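PDB 2JHN: 3-methyladenine dna-glycosylase from Archaeoglobus fulgidus, which belongs to the AlkA-type DNA glycosylases, joining a TATA-box binding protein-like domain to a helical domain of the HhH-GPD base excision DNA repair superfamily. Local coordinates for residues N103-F108 against D285-K290; Y89-G94 against R275-Y280; A47-P52 against V151-L156. The protein carries 1 engineered substitution. All coordinates share one frame; numbering follows the deposited sequence.

Contact 1. Residues N103-F108 against D285-K290; sequences NRFYGF and DRFFSK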
loop_
_atom_site.group_PDB
_atom_site.type_symbol
_atom_site.label_atom_id
_atom_site.label_comp_id
_atom_site.label_asym_id
_atom_site.label_seq_id
_atom_site.Cartn_x
_atom_site.Cartn_y
_atom_site.Cartn_z
ATOM N N ASN A 103 15.457 -5.112 -13.459
ATOM C CA ASN A 103 16.649 -5.849 -13.050
ATOM C C ASN A 103 17.167 -5.443 -11.668
ATOM O O ASN A 103 17.580 -6.313 -10.889
ATOM C CB ASN A 103 17.736 -5.759 -14.131
ATOM C CG ASN A 103 17.380 -6.587 -15.389
ATOM O OD1 ASN A 103 16.731 -7.634 -15.298
ATOM N ND2 ASN A 103 17.796 -6.111 -16.553
ATOM N N ARG A 104 17.104 -4.150 -11.350
ATOM C CA ARG A 104 17.499 -3.663 -10.034
ATOM C C ARG A 104 16.649 -4.312 -8.936
ATOM O O ARG A 104 17.180 -4.674 -7.891
ATOM C CB ARG A 104 17.445 -2.128 -9.935
ATOM C CG ARG A 104 17.886 -1.585 -8.555
ATOM C CD ARG A 104 18.143 -0.072 -8.538
ATOM N NE ARG A 104 19.320 0.299 -9.333
ATOM C CZ ARG A 104 20.568 0.298 -8.866
ATOM N NH1 ARG A 104 20.822 -0.061 -7.604
ATOM N NH2 ARG A 104 21.572 0.630 -9.676
ATOM N N PHE A 105 15.335 -4.451 -9.180
ATOM C CA PHE A 105 14.438 -5.054 -8.182
ATOM C C PHE A 105 13.849 -6.383 -8.687
ATOM O O PHE A 105 12.655 -6.675 -8.518
ATOM C CB PHE A 105 13.367 -4.038 -7.736
ATOM C CG PHE A 105 13.950 -2.740 -7.231
ATOM C CD1 PHE A 105 14.636 -2.684 -5.998
ATOM C CD2 PHE A 105 13.876 -1.575 -8.006
ATOM C CE1 PHE A 105 15.202 -1.479 -5.542
ATOM C CE2 PHE A 105 14.425 -0.367 -7.562
ATOM C CZ PHE A 105 15.094 -0.301 -6.329
ATOM N N TYR A 106 14.703 -7.219 -9.269
ATOM C CA TYR A 106 14.196 -8.411 -9.956
ATOM C C TYR A 106 13.521 -9.398 -9.006
ATOM O O TYR A 106 14.080 -9.733 -7.966
ATOM C CB TYR A 106 15.268 -9.141 -10.802
ATOM C CG TYR A 106 14.596 -10.281 -11.555
ATOM C CD1 TYR A 106 13.766 -10.021 -12.661
ATOM C CD2 TYR A 106 14.705 -11.609 -11.099
ATOM C CE1 TYR A 106 13.105 -11.060 -13.334
ATOM C CE2 TYR A 106 14.032 -12.667 -11.766
ATOM C CZ TYR A 106 13.243 -12.376 -12.876
ATOM O OH TYR A 106 12.592 -13.400 -13.530
ATOM N N GLY A 107 12.314 -9.843 -9.358
ATOM C CA GLY A 107 11.573 -10.788 -8.518
ATOM C C GLY A 107 10.540 -10.102 -7.647
ATOM O O GLY A 107 9.759 -10.769 -6.957
ATOM N N PHE A 108 10.521 -8.773 -7.688
ATOM C CA PHE A 108 9.459 -8.017 -7.014
ATOM C C PHE A 108 8.072 -8.307 -7.588
ATOM O O PHE A 108 7.085 -8.245 -6.840
ATOM C CB PHE A 108 9.763 -6.516 -6.964
ATOM C CG PHE A 108 8.745 -5.707 -6.175
ATOM C CD1 PHE A 108 8.871 -5.558 -4.782
ATOM C CD2 PHE A 108 7.656 -5.108 -6.818
ATOM C CE1 PHE A 108 7.940 -4.790 -4.036
ATOM C CE2 PHE A 108 6.691 -4.364 -6.072
ATOM C CZ PHE A 108 6.862 -4.190 -4.674
ATOM N N ASP A 285 13.112 5.510 -5.883
ATOM C CA ASP A 285 13.224 6.753 -5.125
ATOM C C ASP A 285 13.756 6.538 -3.703
ATOM O O ASP A 285 14.551 7.350 -3.206
ATOM C CB ASP A 285 11.881 7.482 -5.071
ATOM C CG ASP A 285 11.994 8.868 -4.403
ATOM O OD1 ASP A 285 12.820 9.716 -4.865
ATOM O OD2 ASP A 285 11.254 9.088 -3.418
ATOM N N ARG A 286 13.322 5.463 -3.051
ATOM C CA ARG A 286 13.745 5.171 -1.678
ATOM C C ARG A 286 15.177 4.620 -1.642
ATOM O O ARG A 286 15.941 4.962 -0.725
ATOM C CB ARG A 286 12.832 4.135 -1.025
ATOM C CG ARG A 286 11.435 4.615 -0.637
ATOM C CD ARG A 286 10.653 3.429 -0.065
ATOM N NE ARG A 286 9.193 3.600 -0.020
ATOM C CZ ARG A 286 8.363 2.566 0.053
ATOM N NH1 ARG A 286 8.875 1.334 0.071
ATOM N NH2 ARG A 286 7.045 2.754 0.109
ATOM N N PHE A 287 15.519 3.780 -2.628
ATOM C CA PHE A 287 16.734 2.931 -2.580
ATOM C C PHE A 287 17.854 3.260 -3.570
ATOM O O PHE A 287 18.938 2.656 -3.524
ATOM C CB PHE A 287 16.372 1.451 -2.729
ATOM C CG PHE A 287 15.623 0.899 -1.559
ATOM C CD1 PHE A 287 16.088 1.099 -0.261
ATOM C CD2 PHE A 287 14.457 0.177 -1.750
ATOM C CE1 PHE A 287 15.401 0.586 0.837
ATOM C CE2 PHE A 287 13.753 -0.343 -0.661
ATOM C CZ PHE A 287 14.227 -0.140 0.633
ATOM N N PHE A 288 17.598 4.200 -4.463
ATOM C CA PHE A 288 18.616 4.626 -5.415
ATOM C C PHE A 288 18.425 6.122 -5.710
ATOM O O PHE A 288 18.330 6.535 -6.881
ATOM C CB PHE A 288 18.566 3.744 -6.681
ATOM C CG PHE A 288 19.839 3.776 -7.513
ATOM C CD1 PHE A 288 21.031 3.242 -7.016
ATOM C CD2 PHE A 288 19.834 4.326 -8.797
ATOM C CE1 PHE A 288 22.212 3.265 -7.781
ATOM C CE2 PHE A 288 21.003 4.358 -9.572
ATOM C CZ PHE A 288 22.196 3.827 -9.058
ATOM N N SER A 289 18.329 6.912 -4.625
ATOM C CA SER A 289 18.383 8.398 -4.663
ATOM C C SER A 289 17.860 9.119 -3.404
ATOM O O SER A 289 18.437 10.127 -2.981
ATOM C CB SER A 289 17.699 8.978 -5.921
ATOM O OG SER A 289 16.292 9.114 -5.758
ATOM N N LYS A 290 16.781 8.596 -2.822
ATOM C CA LYS A 290 15.978 9.278 -1.775
ATOM C C LYS A 290 15.818 10.783 -1.944
ATOM O O LYS A 290 14.967 11.224 -2.715
ATOM C CB LYS A 290 16.411 8.901 -0.352
ATOM C CG LYS A 290 15.398 7.991 0.328
ATOM C CD LYS A 290 15.883 7.446 1.654
ATOM C CE LYS A 290 14.888 6.432 2.210
ATOM N NZ LYS A 290 15.239 5.975 3.589
#

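Contact 2. Residues Y89-G94 against R275-Y280; sequences YRFMDG and RDILFY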
loop_
_atom_site.group_PDB
_atom_site.type_symbol
_atom_site.label_atom_id
_atom_site.label_comp_id
_atom_site.label_asym_id
_atom_site.label_seq_id
_atom_site.Cartn_x
_atom_site.Cartn_y
_atom_site.Cartn_z
ATOM N N TYR A 89 6.665 -8.223 -16.978
ATOM C CA TYR A 89 8.109 -8.322 -17.175
ATOM C C TYR A 89 8.472 -8.208 -18.654
ATOM O O TYR A 89 9.445 -7.532 -19.009
ATOM C CB TYR A 89 8.625 -9.630 -16.595
ATOM C CG TYR A 89 8.831 -9.650 -15.082
ATOM C CD1 TYR A 89 8.815 -8.477 -14.307
ATOM C CD2 TYR A 89 9.099 -10.852 -14.443
ATOM C CE1 TYR A 89 9.046 -8.538 -12.916
ATOM C CE2 TYR A 89 9.330 -10.921 -13.080
ATOM C CZ TYR A 89 9.296 -9.767 -12.323
ATOM O OH TYR A 89 9.539 -9.880 -10.981
ATOM N N ARG A 90 7.697 -8.876 -19.505
ATOM C CA ARG A 90 7.848 -8.748 -20.974
ATOM C C ARG A 90 7.775 -7.282 -21.414
ATOM O O ARG A 90 8.610 -6.796 -22.210
ATOM C CB ARG A 90 6.758 -9.573 -21.661
ATOM C CG ARG A 90 6.989 -9.874 -23.127
ATOM C CD ARG A 90 5.899 -10.801 -23.661
ATOM N NE ARG A 90 5.990 -12.107 -23.003
ATOM C CZ ARG A 90 5.038 -12.677 -22.264
ATOM N NH1 ARG A 90 3.859 -12.084 -22.069
ATOM N NH2 ARG A 90 5.273 -13.873 -21.729
ATOM N N PHE A 91 6.784 -6.570 -20.886
ATOM C CA PHE A 91 6.572 -5.150 -21.179
ATOM C C PHE A 91 7.742 -4.279 -20.700
ATOM O O PHE A 91 8.240 -3.426 -21.432
ATOM C CB PHE A 91 5.230 -4.700 -20.570
ATOM C CG PHE A 91 4.895 -3.249 -20.820
ATOM C CD1 PHE A 91 4.088 -2.880 -21.902
ATOM C CD2 PHE A 91 5.396 -2.256 -19.988
ATOM C CE1 PHE A 91 3.779 -1.541 -22.127
ATOM C CE2 PHE A 91 5.099 -0.914 -20.201
ATOM C CZ PHE A 91 4.281 -0.557 -21.283
ATOM N N MET A 92 8.195 -4.488 -19.465
ATOM C CA MET A 92 9.318 -3.722 -18.949
ATOM C C MET A 92 10.597 -3.922 -19.806
ATOM O O MET A 92 11.381 -2.986 -19.981
ATOM C CB MET A 92 9.567 -4.073 -17.469
ATOM C CG MET A 92 8.418 -3.558 -16.587
ATOM S SD MET A 92 8.630 -4.000 -14.848
ATOM C CE MET A 92 9.692 -2.653 -14.377
ATOM N N ASP A 93 10.741 -5.124 -20.362
ATOM C CA ASP A 93 11.920 -5.501 -21.148
ATOM C C ASP A 93 12.024 -4.655 -22.416
ATOM O O ASP A 93 13.130 -4.412 -22.937
ATOM C CB ASP A 93 11.829 -6.973 -21.527
ATOM C CG ASP A 93 12.466 -7.884 -20.510
ATOM O OD1 ASP A 93 13.261 -7.422 -19.662
ATOM O OD2 ASP A 93 12.170 -9.094 -20.565
ATOM N N GLY A 94 10.868 -4.181 -22.869
ATOM C CA GLY A 94 10.737 -3.411 -24.100
ATOM C C GLY A 94 11.105 -1.954 -23.975
ATOM O O GLY A 94 10.953 -1.184 -24.937
ATOM N N ARG A 275 0.469 1.327 -12.843
ATOM C CA ARG A 275 0.322 1.027 -11.384
ATOM C C ARG A 275 1.417 0.087 -10.830
ATOM O O ARG A 275 1.871 0.258 -9.714
ATOM C CB ARG A 275 -1.082 0.467 -11.068
ATOM C CG ARG A 275 -1.527 0.726 -9.603
ATOM C CD ARG A 275 -2.784 -0.078 -9.265
ATOM N NE ARG A 275 -2.444 -1.483 -9.071
ATOM C CZ ARG A 275 -1.965 -1.978 -7.936
ATOM N NH1 ARG A 275 -1.797 -1.187 -6.884
ATOM N NH2 ARG A 275 -1.636 -3.267 -7.861
ATOM N N ASP A 276 1.839 -0.908 -11.618
ATOM C CA ASP A 276 2.936 -1.788 -11.214
ATOM C C ASP A 276 4.251 -1.023 -11.241
ATOM O O ASP A 276 5.057 -1.060 -10.298
ATOM C CB ASP A 276 3.014 -2.968 -12.202
ATOM C CG ASP A 276 1.764 -3.791 -12.203
ATOM O OD1 ASP A 276 1.577 -4.584 -11.259
ATOM O OD2 ASP A 276 0.960 -3.661 -13.165
ATOM N N ILE A 277 4.469 -0.288 -12.325
ATOM C CA ILE A 277 5.700 0.517 -12.433
ATOM C C ILE A 277 5.813 1.560 -11.309
ATOM O O ILE A 277 6.897 1.871 -10.832
ATOM C CB ILE A 277 5.805 1.159 -13.855
ATOM C CG1 ILE A 277 5.944 0.035 -14.894
ATOM C CG2 ILE A 277 6.949 2.211 -13.926
ATOM C CD1 ILE A 277 5.628 0.486 -16.347
ATOM N N LEU A 278 4.682 2.106 -10.878
ATOM C CA LEU A 278 4.678 3.032 -9.773
ATOM C C LEU A 278 5.378 2.467 -8.518
ATOM O O LEU A 278 6.141 3.180 -7.856
ATOM C CB LEU A 278 3.221 3.373 -9.428
ATOM C CG LEU A 278 2.977 4.234 -8.185
ATOM C CD1 LEU A 278 3.569 5.625 -8.333
ATOM C CD2 LEU A 278 1.497 4.285 -7.887
ATOM N N PHE A 279 5.121 1.200 -8.192
ATOM C CA PHE A 279 5.771 0.569 -7.024
ATOM C C PHE A 279 7.308 0.432 -7.213
ATOM O O PHE A 279 8.074 0.628 -6.255
ATOM C CB PHE A 279 5.137 -0.785 -6.701
ATOM C CG PHE A 279 3.830 -0.691 -5.920
ATOM C CD1 PHE A 279 2.791 0.139 -6.336
ATOM C CD2 PHE A 279 3.643 -1.468 -4.757
ATOM C CE1 PHE A 279 1.565 0.205 -5.615
ATOM C CE2 PHE A 279 2.426 -1.417 -4.038
ATOM C CZ PHE A 279 1.390 -0.572 -4.466
ATOM N N TYR A 280 7.727 0.098 -8.437
ATOM C CA TYR A 280 9.173 0.112 -8.804
ATOM C C TYR A 280 9.779 1.517 -8.660
ATOM O O TYR A 280 10.918 1.638 -8.219
ATOM C CB TYR A 280 9.399 -0.432 -10.230
ATOM C CG TYR A 280 9.240 -1.954 -10.322
ATOM C CD1 TYR A 280 7.975 -2.525 -10.422
ATOM C CD2 TYR A 280 10.366 -2.811 -10.293
ATOM C CE1 TYR A 280 7.795 -3.930 -10.479
ATOM C CE2 TYR A 280 10.208 -4.223 -10.388
ATOM C CZ TYR A 280 8.918 -4.768 -10.469
ATOM O OH TYR A 280 8.737 -6.119 -10.530
#

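Contact 3. Residues A47-P52 against V151-L156; sequences AVMAYP and VEWNGL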
loop_
_atom_site.group_PDB
_atom_site.type_symbol
_atom_site.label_atom_id
_atom_site.label_comp_id
_atom_site.label_asym_id
_atom_site.label_seq_id
_atom_site.Cartn_x
_atom_site.Cartn_y
_atom_site.Cartn_z
ATOM N N ALA A 47 -6.036 -13.558 13.191
ATOM C CA ALA A 47 -4.590 -13.530 13.004
ATOM C C ALA A 47 -4.263 -14.183 11.655
ATOM O O ALA A 47 -4.797 -15.252 11.318
ATOM C CB ALA A 47 -3.889 -14.275 14.143
ATOM N N VAL A 48 -3.425 -13.517 10.862
ATOM C CA VAL A 48 -2.911 -14.095 9.614
ATOM C C VAL A 48 -1.407 -13.850 9.573
ATOM O O VAL A 48 -0.950 -12.765 9.923
ATOM C CB VAL A 48 -3.572 -13.499 8.342
ATOM C CG1 VAL A 48 -2.992 -14.152 7.072
ATOM C CG2 VAL A 48 -5.089 -13.723 8.353
ATOM N N MET A 49 -0.637 -14.869 9.166
ATOM C CA MET A 49 0.783 -14.683 8.900
ATOM C C MET A 49 1.140 -15.428 7.619
ATOM O O MET A 49 0.450 -16.369 7.219
ATOM C CB MET A 49 1.649 -15.158 10.077
ATOM C CG MET A 49 1.759 -16.646 10.178
ATOM S SD MET A 49 2.469 -17.164 11.744
ATOM C CE MET A 49 4.167 -16.784 11.497
ATOM N N ALA A 50 2.206 -14.995 6.970
ATOM C CA ALA A 50 2.608 -15.600 5.703
ATOM C C ALA A 50 4.113 -15.503 5.529
ATOM O O ALA A 50 4.741 -14.560 5.989
ATOM C CB ALA A 50 1.878 -14.955 4.521
ATOM N N TYR A 51 4.673 -16.500 4.844
ATOM C CA TYR A 51 6.111 -16.614 4.649
ATOM C C TYR A 51 6.314 -17.690 3.579
ATOM O O TYR A 51 5.469 -18.576 3.421
ATOM C CB TYR A 51 6.821 -16.999 5.964
ATOM C CG TYR A 51 6.269 -18.271 6.585
ATOM C CD1 TYR A 51 6.790 -19.521 6.229
ATOM C CD2 TYR A 51 5.237 -18.230 7.528
ATOM C CE1 TYR A 51 6.272 -20.707 6.784
ATOM C CE2 TYR A 51 4.717 -19.408 8.098
ATOM C CZ TYR A 51 5.259 -20.649 7.716
ATOM O OH TYR A 51 4.776 -21.832 8.241
ATOM N N PRO A 52 7.411 -17.584 2.814
ATOM C CA PRO A 52 7.699 -18.521 1.743
ATOM C C PRO A 52 8.203 -19.883 2.254
ATOM O O PRO A 52 8.979 -19.938 3.211
ATOM C CB PRO A 52 8.807 -17.835 0.964
ATOM C CG PRO A 52 9.474 -16.943 1.910
ATOM C CD PRO A 52 8.426 -16.524 2.920
ATOM N N VAL A 151 -4.860 -9.239 18.303
ATOM C CA VAL A 151 -5.163 -10.655 18.419
ATOM C C VAL A 151 -3.910 -11.355 18.928
ATOM O O VAL A 151 -2.811 -11.174 18.393
ATOM C CB VAL A 151 -5.636 -11.290 17.065
ATOM C CG1 VAL A 151 -5.813 -12.790 17.193
ATOM C CG2 VAL A 151 -6.938 -10.673 16.588
ATOM N N GLU A 152 -4.074 -12.137 19.989
ATOM C CA GLU A 152 -3.015 -13.009 20.456
ATOM C C GLU A 152 -3.348 -14.424 19.987
ATOM O O GLU A 152 -4.461 -14.926 20.211
ATOM C CB GLU A 152 -2.875 -12.925 21.985
ATOM C CG GLU A 152 -1.453 -13.142 22.479
ATOM C CD GLU A 152 -1.142 -12.369 23.759
ATOM O OE1 GLU A 152 -2.088 -12.014 24.506
ATOM O OE2 GLU A 152 0.057 -12.114 24.018
ATOM N N TRP A 153 -2.393 -15.035 19.288
ATOM C CA TRP A 153 -2.550 -16.375 18.717
ATOM C C TRP A 153 -1.168 -16.990 18.586
ATOM O O TRP A 153 -0.196 -16.289 18.260
ATOM C CB TRP A 153 -3.257 -16.339 17.361
ATOM C CG TRP A 153 -3.448 -17.704 16.757
ATOM C CD1 TRP A 153 -4.306 -18.686 17.190
ATOM C CD2 TRP A 153 -2.742 -18.254 15.631
ATOM N NE1 TRP A 153 -4.183 -19.803 16.392
ATOM C CE2 TRP A 153 -3.237 -19.563 15.426
ATOM C CE3 TRP A 153 -1.754 -17.757 14.763
ATOM C CZ2 TRP A 153 -2.769 -20.391 14.396
ATOM C CZ3 TRP A 153 -1.290 -18.578 13.739
ATOM C CH2 TRP A 153 -1.797 -19.881 13.563
ATOM N N ASN A 154 -1.081 -18.298 18.853
ATOM C CA ASN A 154 0.192 -18.930 19.222
ATOM C C ASN A 154 0.792 -18.086 20.345
ATOM O O ASN A 154 0.084 -17.725 21.302
ATOM C CB ASN A 154 1.143 -19.084 18.027
ATOM C CG ASN A 154 0.751 -20.247 17.104
ATOM O OD1 ASN A 154 -0.434 -20.492 16.851
ATOM N ND2 ASN A 154 1.756 -20.964 16.593
ATOM N N GLY A 155 2.065 -17.740 20.242
ATOM C CA GLY A 155 2.649 -16.856 21.235
ATOM C C GLY A 155 2.796 -15.427 20.763
ATOM O O GLY A 155 3.519 -14.643 21.383
ATOM N N LEU A 156 2.086 -15.078 19.686
ATOM C CA LEU A 156 2.379 -13.864 18.917
ATOM C C LEU A 156 1.261 -12.846 18.937
ATOM O O LEU A 156 0.095 -13.202 18.954
ATOM C CB LEU A 156 2.681 -14.230 17.463
ATOM C CG LEU A 156 4.079 -14.780 17.195
ATOM C CD1 LEU A 156 4.189 -15.274 15.761
ATOM C CD2 LEU A 156 5.127 -13.702 17.500
#

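Contact 1. Residues N103-F108 against D285-K290
Where helix 96-104 and helix 274-287 both come to their ends, the backbones stay well apart, Arg104 and Phe288 being the nearest pair with CA atoms 9.6 Å from each other, so long side chains bridge the distance. The guanidinium of Arg104 lies flat on one face of the Phe288 ring in a cation-pi stack: the two planes are inclined by 20°, and CZ of Arg104 stands 3.6 Å from the centroid of the Phe288 ring. NH2 of Arg104 comes as near as 3.3 Å to CE1 of Phe288, over the rim of the ring. With CG anti to the backbone N (chi1 -179°), the arginine sets out extended, then bends at chi3 (-68°) to turn its flat end onto the phenyl. The two side chains as a whole cross at about a right angle. Beside this stack Phe105 makes a looser apolar contact, its CZ 4.2 Å from CB of Phe287, which lies near the plane of the Phe105 ring, at the edge. The aliphatic CG of Arg104 lies 3.7 Å above the centre of one face of that same ring. Phe105 also opens a type II beta turn, closed by the bond from Phe108 N to Phe105 O (3.1 Å); at the positive phi of Gly107 a side chain would press against the carbonyl O of Tyr106, so the position calls for glycine. Phe105 is buried, whereas the Arg104-Phe288 stack lies near the surface. Phe288 also packs on Arg249 of helix 241-251, and Phe287 makes a cation-pi contact with Lys17 of helix 12-17, while Phe105 rests on Tyr280 and Leu283 along helix 274-287.

Contact 2. Residues Y89-G94 against R275-Y280
The methyl end of Met92 sits over one face of the Tyr280 ring, CE of Met92 lying 4.1 Å from the centroid of that ring and only 9° off its normal, a CH-pi contact close to the centre. SD of Met92 follows above the same face, 4.5 Å from the centroid of Tyr280, which makes this a Met-aromatic contact as well. The thioether gets there because chi2 is extended and the chain then bends at chi3 (84°), folding CE over the ring. Next to it Tyr89 meets the phenol end of Tyr280: OH of Tyr280 lies in the plane of the Tyr89 ring, at its edge, 3.4 Å from CE1 of Tyr89. A separate touch is made by CD1 of Ile277 on CE2 of Phe91 at 4.1 Å, the two side chains running nearly perpendicular. All this joins helix 86-93 to helix 274-287 within the helical part of the protein; the axes of the short segments pass 11.9 Å apart at a crossing angle of -70°, a spacing filled by side chains, with Met92 and Ile277 the nearest residues by CA. Both phenol oxygens are buried and have partners outside the interface: the backbone N of Gly109 bonds to OH of Tyr89, and the OH of Tyr280 bonds to the carbonyl O of Gly109, so one glycine in the loop after helix 96-104 ties down both ring ends. One turn back along its helix from Tyr280, Asp276 reaches the same loop, with OD2 in a salt bridge to Arg110 and OD1 hydrogen-bonded to Ala111 N. Leu98 of helix 96-104 packs against Phe91, Met92 and Ile277 alike.

Contact 3. Residues A47-P52 against V151-L156
Trp153 sends CG anti to its own N (chi1 -179°) and Val151 places CG1 likewise (175°), and these torsions bring both side chains against the small methyl of Ala47. CB of Ala47 lies 3.9 Å from CB of Trp153, and CG1 of Val151 approaches the same Ala47 CB equally closely, so the alanine methyl rests in the notch between two residues that project from one side of their strand. Farther along strand 44-54, SD of Met49 comes to the edge of the indole, near its plane, at 4.5 Å from CZ3 of Trp153. The contact is apolar, without a hydrogen bond across it, and the short strand segments cross at -62° rather than pairing into one sheet. It therefore joins two separate sheets: the five-stranded antiparallel sheet of the TATA-box binding protein-like domain, and the beta hairpin 150-159 in the HhH-GPD part. That hairpin turns tightly through a type II' turn from Trp153 to Leu156, where Trp153 N bonds to Leu156 O (3.1 Å) and Leu156 N to Trp153 O (3.0 Å). OD1 of Asn154 stands 3.2 Å above the centre of one face of the Trp153 ring. Phe158 on the returning strand packs against Ala47, Met49 and Trp153, and Asn63 contacts both Val151 and Trp153 while its OD1 takes a hydrogen bond from Ala47 N.

In the fold
Following the chain from the N terminus, residues 47-52 come first and wait for 151-156, so contact 3 closes a loop of 98 intervening residues. Before it closes, the segments 89-94 and 103-108 have already passed; their partners 275-280 and 285-290 come only near the C terminus, closing loops of 180 and 176 residues for contacts 2 and 1. No contact nests inside another: all three cross. Contacts 1 and 2 share helix 274-287 and touch, their centres 12 Å apart, binding the successive helices 86-93 and 96-104 to that late helix. The centre of contact 3, which joins the N-terminal sheet to an HhH-GPD hairpin, lies about 29 Å from that of contact 1 and about 32 Å from that of contact 2.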